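Long-range contacts in chitinase (Paenibacillus sp. FPU-7, PDB 5GZT), which probably catalyses the random endo-hydrolysis of beta-1,4 linkages between N-acetylglucosamine units in chitin and chitodextrins: residues B[277-282]-B[640-645]; B[981-986]-B[1087-1092]. One frame throughout, in Å; residues are numbered along the deposited sequence.

Contact 1 (B[277-282]-B[640-645])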
ATOM      1  N   GLY B 277       1.067   4.351  -6.709  1.00 33.88           N
ATOM      2  CA  GLY B 277       1.423   2.953  -6.490  1.00 26.69           C
ATOM      3  C   GLY B 277       1.559   2.499  -5.041  1.00 24.09           C
ATOM      4  O   GLY B 277       2.029   1.392  -4.770  1.00 26.78           O
ATOM      5  N   LYS B 278       1.073   3.258  -4.103  1.00 21.61           N
ATOM      6  CA  LYS B 278       1.154   2.782  -2.726  1.00 25.17           C
ATOM      7  C   LYS B 278       0.154   1.625  -2.483  1.00 26.33           C
ATOM      8  O   LYS B 278      -0.987   1.632  -3.006  1.00 25.47           O
ATOM      9  CB  LYS B 278       0.831   3.885  -1.731  1.00 25.88           C
ATOM     10  CG  LYS B 278       1.903   4.935  -1.533  1.00 28.80           C
ATOM     11  CD  LYS B 278       1.559   5.767  -0.283  1.00 29.24           C
ATOM     12  CE  LYS B 278       0.424   6.751  -0.459  1.00 29.08           C
ATOM     13  NZ  LYS B 278       1.045   7.953  -1.117  1.00 33.15           N
ATOM     14  N   ILE B 279       0.583   0.659  -1.683  1.00 28.00           N
ATOM     15  CA  ILE B 279      -0.309  -0.418  -1.202  1.00 26.23           C
ATOM     16  C   ILE B 279      -0.191  -0.455   0.279  1.00 24.71           C
ATOM     17  O   ILE B 279       0.852  -0.778   0.790  1.00 27.91           O
ATOM     18  CB  ILE B 279       0.006  -1.761  -1.816  1.00 27.20           C
ATOM     19  CG1 ILE B 279      -0.152  -1.696  -3.354  1.00 28.08           C
ATOM     20  CG2 ILE B 279      -0.965  -2.787  -1.230  1.00 28.54           C
ATOM     21  CD1 ILE B 279       0.420  -2.909  -4.052  1.00 28.28           C
ATOM     22  N   VAL B 280      -1.218   0.029   0.959  1.00 25.83           N
ATOM     23  CA  VAL B 280      -1.270   0.068   2.399  1.00 26.61           C
ATOM     24  C   VAL B 280      -1.986  -1.188   2.927  1.00 25.27           C
ATOM     25  O   VAL B 280      -3.182  -1.327   2.757  1.00 25.72           O
ATOM     26  CB  VAL B 280      -2.001   1.300   2.897  1.00 25.71           C
ATOM     27  CG1 VAL B 280      -2.256   1.217   4.398  1.00 25.05           C
ATOM     28  CG2 VAL B 280      -1.134   2.531   2.606  1.00 30.18           C
ATOM     29  N   SER B 281      -1.206  -2.087   3.494  1.00 26.16           N
ATOM     30  CA  SER B 281      -1.689  -3.309   4.148  1.00 26.26           C
ATOM     31  C   SER B 281      -1.881  -3.136   5.657  1.00 23.92           C
ATOM     32  O   SER B 281      -0.912  -2.979   6.374  1.00 25.68           O
ATOM     33  CB  SER B 281      -0.737  -4.470   3.830  1.00 27.16           C
ATOM     34  OG  SER B 281      -1.037  -5.649   4.603  1.00 24.82           O
ATOM     35  N   TYR B 282      -3.120  -3.110   6.130  1.00 23.56           N
ATOM     36  CA  TYR B 282      -3.426  -3.079   7.566  1.00 26.07           C
ATOM     37  C   TYR B 282      -3.148  -4.473   8.082  1.00 29.69           C
ATOM     38  O   TYR B 282      -3.530  -5.453   7.430  1.00 27.26           O
ATOM     39  CB  TYR B 282      -4.883  -2.735   7.889  1.00 27.92           C
ATOM     40  CG  TYR B 282      -5.177  -1.258   8.028  1.00 31.48           C
ATOM     41  CD1 TYR B 282      -5.496  -0.482   6.918  1.00 31.36           C
ATOM     42  CD2 TYR B 282      -5.156  -0.626   9.249  1.00 27.81           C
ATOM     43  CE1 TYR B 282      -5.803   0.874   7.046  1.00 31.28           C
ATOM     44  CE2 TYR B 282      -5.442   0.733   9.358  1.00 30.03           C
ATOM     45  CZ  TYR B 282      -5.761   1.491   8.254  1.00 28.22           C
ATOM     46  OH  TYR B 282      -6.091   2.836   8.343  1.00 25.52           O
ATOM     47  N   SER B 640      -0.099  -7.175  -8.544  1.00 24.35           N
ATOM     48  CA  SER B 640       0.066  -7.409  -9.994  1.00 27.97           C
ATOM     49  C   SER B 640      -0.551  -6.313 -10.832  1.00 26.53           C
ATOM     50  O   SER B 640      -0.051  -5.985 -11.903  1.00 24.39           O
ATOM     51  CB  SER B 640      -0.559  -8.724 -10.481  1.00 29.25           C
ATOM     52  OG  SER B 640       0.145  -9.751  -9.914  1.00 39.92           O
ATOM     53  N   ARG B 641      -1.693  -5.842 -10.383  1.00 27.23           N
ATOM     54  CA  ARG B 641      -2.453  -4.846 -11.142  1.00 28.31           C
ATOM     55  C   ARG B 641      -1.818  -3.505 -11.098  1.00 29.35           C
ATOM     56  O   ARG B 641      -1.713  -2.845 -12.135  1.00 28.79           O
ATOM     57  CB  ARG B 641      -3.851  -4.758 -10.609  1.00 29.36           C
ATOM     58  CG  ARG B 641      -4.644  -5.933 -11.087  1.00 30.35           C
ATOM     59  CD  ARG B 641      -5.230  -5.521 -12.446  1.00 32.27           C
ATOM     60  NE  ARG B 641      -5.702  -6.681 -13.162  1.00 28.24           N
ATOM     61  CZ  ARG B 641      -6.215  -6.645 -14.373  1.00 29.52           C
ATOM     62  NH1 ARG B 641      -6.385  -5.486 -15.001  1.00 31.53           N
ATOM     63  NH2 ARG B 641      -6.569  -7.781 -14.942  1.00 28.14           N
ATOM     64  N   LEU B 642      -1.357  -3.085  -9.928  1.00 26.76           N
ATOM     65  CA  LEU B 642      -0.767  -1.781  -9.831  1.00 30.94           C
ATOM     66  C   LEU B 642       0.622  -1.724 -10.323  1.00 32.72           C
ATOM     67  O   LEU B 642       1.075  -0.653 -10.608  1.00 32.33           O
ATOM     68  CB  LEU B 642      -0.769  -1.225  -8.418  1.00 28.76           C
ATOM     69  CG  LEU B 642      -2.085  -0.737  -7.858  1.00 29.69           C
ATOM     70  CD1 LEU B 642      -1.767  -0.142  -6.502  1.00 29.15           C
ATOM     71  CD2 LEU B 642      -2.798   0.290  -8.710  1.00 31.02           C
ATOM     72  N   TYR B 643       1.310  -2.854 -10.406  1.00 35.08           N
ATOM     73  CA  TYR B 643       2.645  -2.884 -10.912  1.00 33.83           C
ATOM     74  C   TYR B 643       2.765  -3.473 -12.334  1.00 37.16           C
ATOM     75  O   TYR B 643       3.878  -3.776 -12.769  1.00 40.30           O
ATOM     76  CB  TYR B 643       3.580  -3.527  -9.839  1.00 32.28           C
ATOM     77  CG  TYR B 643       3.779  -2.526  -8.730  1.00 30.28           C
ATOM     78  CD1 TYR B 643       2.835  -2.353  -7.757  1.00 30.16           C
ATOM     79  CD2 TYR B 643       4.886  -1.665  -8.728  1.00 32.86           C
ATOM     80  CE1 TYR B 643       2.962  -1.388  -6.785  1.00 27.21           C
ATOM     81  CE2 TYR B 643       5.056  -0.662  -7.749  1.00 30.67           C
ATOM     82  CZ  TYR B 643       4.133  -0.526  -6.754  1.00 30.74           C
ATOM     83  OH  TYR B 643       4.263   0.501  -5.821  1.00 26.54           O
ATOM     84  N   ALA B 644       1.647  -3.628 -13.053  1.00 34.41           N
ATOM     85  CA  ALA B 644       1.681  -4.174 -14.391  1.00 38.62           C
ATOM     86  C   ALA B 644       2.399  -3.205 -15.382  1.00 43.75           C
ATOM     87  O   ALA B 644       2.151  -1.998 -15.386  1.00 46.35           O
ATOM     88  CB  ALA B 644       0.266  -4.424 -14.881  1.00 36.05           C
ATOM     89  N   LYS B 645       3.282  -3.747 -16.212  1.00 59.44           N
ATOM     90  CA  LYS B 645       3.921  -2.962 -17.302  1.00 70.86           C
ATOM     91  C   LYS B 645       2.875  -2.370 -18.272  1.00 70.73           C
ATOM     92  O   LYS B 645       2.060  -3.115 -18.852  1.00 63.53           O
ATOM     93  CB  LYS B 645       5.034  -3.785 -18.037  1.00 83.52           C
ATOM     94  CG  LYS B 645       4.629  -4.984 -18.934  1.00 95.75           C
ATOM     95  CD  LYS B 645       4.265  -6.298 -18.201  1.00100.88           C
ATOM     96  CE  LYS B 645       2.754  -6.481 -17.924  1.00 96.10           C
ATOM     97  NZ  LYS B 645       2.408  -7.114 -16.615  1.00 87.72           N
TER
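Gly277 O accepts a hydrogen bond from Tyr643 OH at 2.6 Å. The hydroxyl stands above the carbonyl plane, 39° out of it, with a C=O...donor angle of 123°. A beta-carbon on Gly277 would run into this hydroxyl, so the fit depends on a bare backbone here. Lys278 turns its side chain away; its backbone comes near, with Lys278 O 4.0 Å from Leu642 CD1, a plain van der Waals approach. Ile279 points toward the helix end. Its CG1 meets Leu642 CD1 at 3.9 Å, the two side chains lying alongside and running opposite ways. The chain is extended beyond CG1 (chi2 168°), which carries Ile279 CD1 to the edge of the Tyr643 ring, 4.0 Å from CE1. Tyr639 stacks on the same ring. A phenylalanine in place of Tyr643 would probably leave the buried carbonyl of Gly277 without this donor. Further on, Tyr282 OH bonds to Asp407, part of the DxDxE signature of family 18. Strand 264-284 pairs in parallel with strands 303-312 and 619-623. Its union with helix 633-642, the helix after strand 619-623, is typical of barrel closure in a TIM-barrel glycosidase, where the last helix packs by the first strand.

Contact 2 (B[981-986]-B[1087-1092])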
ATOM      1  N   ALA B 981      16.343 -24.247   5.973  1.00 34.74           N
ATOM      2  CA  ALA B 981      15.188 -24.329   5.040  1.00 31.37           C
ATOM      3  C   ALA B 981      15.014 -25.761   4.534  1.00 31.99           C
ATOM      4  O   ALA B 981      15.800 -26.673   4.905  1.00 30.43           O
ATOM      5  CB  ALA B 981      15.331 -23.322   3.887  1.00 28.17           C
ATOM      6  N   HIS B 982      13.926 -25.992   3.760  1.00 29.92           N
ATOM      7  CA  HIS B 982      13.604 -27.354   3.349  1.00 28.46           C
ATOM      8  C   HIS B 982      14.378 -27.640   2.046  1.00 26.76           C
ATOM      9  O   HIS B 982      14.317 -26.814   1.068  1.00 26.89           O
ATOM     10  CB  HIS B 982      12.148 -27.460   3.071  1.00 28.79           C
ATOM     11  CG  HIS B 982      11.281 -27.201   4.262  1.00 27.72           C
ATOM     12  ND1 HIS B 982      11.295 -28.004   5.384  1.00 24.97           N
ATOM     13  CD2 HIS B 982      10.308 -26.274   4.464  1.00 27.42           C
ATOM     14  CE1 HIS B 982      10.412 -27.551   6.252  1.00 24.61           C
ATOM     15  NE2 HIS B 982       9.773 -26.529   5.704  1.00 27.35           N
ATOM     16  N   GLN B 983      15.146 -28.712   2.088  1.00 23.90           N
ATOM     17  CA  GLN B 983      15.984 -29.139   0.919  1.00 25.61           C
ATOM     18  C   GLN B 983      15.198 -29.870  -0.177  1.00 24.50           C
ATOM     19  O   GLN B 983      15.668 -29.911  -1.309  1.00 29.23           O
ATOM     20  CB  GLN B 983      17.179 -29.994   1.344  1.00 23.63           C
ATOM     21  CG  GLN B 983      16.880 -31.398   1.889  1.00 24.36           C
ATOM     22  CD  GLN B 983      17.394 -32.562   1.025  1.00 26.49           C
ATOM     23  OE1 GLN B 983      17.724 -32.408  -0.210  1.00 27.98           O
ATOM     24  NE2 GLN B 983      17.404 -33.743   1.634  1.00 27.16           N
ATOM     25  N   ALA B 984      14.011 -30.379   0.154  1.00 23.41           N
ATOM     26  CA  ALA B 984      13.244 -31.241  -0.713  1.00 25.01           C
ATOM     27  C   ALA B 984      11.723 -31.066  -0.629  1.00 25.06           C
ATOM     28  O   ALA B 984      10.961 -31.971  -1.006  1.00 24.50           O
ATOM     29  CB  ALA B 984      13.590 -32.668  -0.384  1.00 25.65           C
ATOM     30  N   SER B 985      11.252 -29.906  -0.176  1.00 23.36           N
ATOM     31  CA  SER B 985       9.816 -29.795   0.141  1.00 23.89           C
ATOM     32  C   SER B 985       8.930 -29.887  -1.091  1.00 22.38           C
ATOM     33  O   SER B 985       9.210 -29.230  -2.119  1.00 24.75           O
ATOM     34  CB  SER B 985       9.520 -28.482   0.848  1.00 23.14           C
ATOM     35  OG  SER B 985       9.935 -27.373   0.089  1.00 26.62           O
ATOM     36  N   VAL B 986       7.836 -30.629  -0.971  1.00 22.15           N
ATOM     37  CA  VAL B 986       6.887 -30.749  -2.051  1.00 22.91           C
ATOM     38  C   VAL B 986       6.108 -29.465  -2.366  1.00 24.49           C
ATOM     39  O   VAL B 986       5.998 -29.140  -3.582  1.00 22.39           O
ATOM     40  CB  VAL B 986       6.034 -31.996  -1.937  1.00 28.72           C
ATOM     41  CG1 VAL B 986       5.512 -32.220  -0.531  1.00 28.75           C
ATOM     42  CG2 VAL B 986       4.910 -32.003  -2.961  1.00 30.38           C
ATOM     43  N   PHE B1087      19.623 -28.899  12.897  1.00 42.65           N
ATOM     44  CA  PHE B1087      18.387 -28.906  12.118  1.00 38.31           C
ATOM     45  C   PHE B1087      18.620 -29.783  10.908  1.00 36.84           C
ATOM     46  O   PHE B1087      19.576 -29.545  10.175  1.00 34.33           O
ATOM     47  CB  PHE B1087      18.097 -27.478  11.626  1.00 39.69           C
ATOM     48  CG  PHE B1087      16.883 -27.371  10.748  1.00 35.51           C
ATOM     49  CD1 PHE B1087      16.998 -27.507   9.342  1.00 38.41           C
ATOM     50  CD2 PHE B1087      15.644 -27.105  11.290  1.00 35.56           C
ATOM     51  CE1 PHE B1087      15.872 -27.409   8.523  1.00 34.11           C
ATOM     52  CE2 PHE B1087      14.511 -26.998  10.468  1.00 38.62           C
ATOM     53  CZ  PHE B1087      14.625 -27.159   9.075  1.00 35.12           C
ATOM     54  N   ILE B1088      17.716 -30.724  10.670  1.00 37.65           N
ATOM     55  CA  ILE B1088      17.828 -31.697   9.561  1.00 37.79           C
ATOM     56  C   ILE B1088      16.599 -31.580   8.621  1.00 33.42           C
ATOM     57  O   ILE B1088      15.500 -31.571   9.096  1.00 29.39           O
ATOM     58  CB  ILE B1088      17.906 -33.144  10.104  1.00 31.55           C
ATOM     59  CG1 ILE B1088      19.118 -33.331  11.015  1.00 33.56           C
ATOM     60  CG2 ILE B1088      18.003 -34.181   8.985  1.00 34.81           C
ATOM     61  CD1 ILE B1088      20.485 -32.995  10.397  1.00 33.67           C
ATOM     62  N   THR B1089      16.819 -31.589   7.312  1.00 30.38           N
ATOM     63  CA  THR B1089      15.747 -31.518   6.303  1.00 30.15           C
ATOM     64  C   THR B1089      15.896 -32.685   5.371  1.00 30.31           C
ATOM     65  O   THR B1089      17.009 -32.962   4.866  1.00 28.07           O
ATOM     66  CB  THR B1089      15.780 -30.188   5.562  1.00 29.66           C
ATOM     67  OG1 THR B1089      14.961 -30.248   4.395  1.00 29.39           O
ATOM     68  CG2 THR B1089      17.220 -29.733   5.224  1.00 30.92           C
ATOM     69  N   TYR B1090      14.801 -33.404   5.212  1.00 27.01           N
ATOM     70  CA  TYR B1090      14.836 -34.706   4.570  1.00 26.63           C
ATOM     71  C   TYR B1090      13.468 -35.052   3.994  1.00 26.16           C
ATOM     72  O   TYR B1090      12.503 -34.269   4.253  1.00 23.93           O
ATOM     73  CB  TYR B1090      15.332 -35.783   5.569  1.00 28.14           C
ATOM     74  CG  TYR B1090      14.429 -36.061   6.736  1.00 27.30           C
ATOM     75  CD1 TYR B1090      14.240 -35.113   7.764  1.00 27.16           C
ATOM     76  CD2 TYR B1090      13.776 -37.257   6.846  1.00 27.88           C
ATOM     77  CE1 TYR B1090      13.380 -35.365   8.824  1.00 27.52           C
ATOM     78  CE2 TYR B1090      12.936 -37.547   7.938  1.00 29.54           C
ATOM     79  CZ  TYR B1090      12.734 -36.604   8.927  1.00 32.35           C
ATOM     80  OH  TYR B1090      11.859 -36.910   9.964  1.00 27.68           O
ATOM     81  N   ASP B1091      13.359 -36.175   3.234  1.00 24.65           N
ATOM     82  CA  ASP B1091      12.067 -36.766   2.879  1.00 24.03           C
ATOM     83  C   ASP B1091      11.807 -37.927   3.773  1.00 25.44           C
ATOM     84  O   ASP B1091      12.705 -38.699   3.973  1.00 27.00           O
ATOM     85  CB  ASP B1091      11.994 -37.339   1.406  1.00 26.01           C
ATOM     86  CG  ASP B1091      11.538 -36.306   0.369  1.00 27.34           C
ATOM     87  OD1 ASP B1091      10.637 -35.490   0.708  1.00 22.46           O
ATOM     88  OD2 ASP B1091      12.193 -36.236  -0.731  1.00 24.73           O
ATOM     89  N   ASP B1092      10.544 -38.143   4.160  1.00 25.99           N
ATOM     90  CA  ASP B1092      10.142 -39.367   4.896  1.00 28.12           C
ATOM     91  C   ASP B1092       8.949 -40.020   4.290  1.00 26.75           C
ATOM     92  O   ASP B1092       8.560 -39.651   3.152  1.00 25.90           O
ATOM     93  CB  ASP B1092       9.948 -39.089   6.412  1.00 28.56           C
ATOM     94  CG  ASP B1092       8.644 -38.332   6.739  1.00 34.16           C
ATOM     95  OD1 ASP B1092       7.905 -37.925   5.795  1.00 28.87           O
ATOM     96  OD2 ASP B1092       8.417 -38.120   7.963  1.00 32.20           O
TER
HETATM   97  O   HOH W   1      12.434 -30.428   5.246  1.00 23.80           O
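Thr1089 OG1 is gripped from two sources. Gln983 N donates to it at 2.8 Å, almost straight at 172°. Water 1 bonds to the same OG1 at 2.7 Å and passes the link on to His982 ND1. The other ring nitrogen of that histidine, NE2, is bonded to Asp1069, so both ends of the imidazole are held. OG1 lies anti to the backbone N of Thr1089, which leaves the methyl in the position between N and the carbonyl carbon. That methyl, Thr1089 CG2, packs 3.4 Å from Ala981 O. The same carbonyl oxygen sits at the edge of the Phe1087 ring, 3.7 Å from CE1.

Gln983 crosses Thr1089 obliquely. Its CG lies between the backbone N and the carbonyl carbon (chi1 69°), and Gln983 CG comes to 3.4 Å from Thr1089 OG1. The chain then bends, and Gln983 NE2 makes a weak bond of 3.3 Å to Thr1089 O. The amide is also fixed from its other side, because OE1 accepts from the backbone N of Asp971, in the MxYD sequence characteristic of family 18 chitinases. Strand 1086-1089 belongs to an antiparallel sheet inserted between barrel strands 1015-1020 and 1110-1114, as in the chitinase insertion domain of this family. The loop 981-986, which follows barrel strand 964-967, therefore ties the barrel to the insertion.

Beyond the strand, Ala984 CB touches Asp1091 OD2 at 3.8 Å. This carboxylate is well satisfied: Ser1095 bonds to OD1, while OD2 forms a salt bridge with Lys1099 and accepts a hydrogen bond from the backbone N of Ala1020. Lys1099 also bonds to Ala984 O, so one ammonium group reaches both segments.

How the contacts relate
Both segments of contact 1 precede those of contact 2 along the chain. Their centres are 34 Å apart and their nearest atoms about 21 Å, so they do not touch. They share no helix, strand or sheet. Contact 1 belongs to the first family 18 barrel, contact 2 to the second, and an immunoglobulin-like domain lies between these barrels in sequence. Their places within the two barrels also differ. Contact 1 joins the first barrel strand to the final helix, whereas contact 2 joins a loop after the sixth strand to the inserted sheet. The protein thus carries two separate family 18 barrels, each probably catalytic, with its own internal ties.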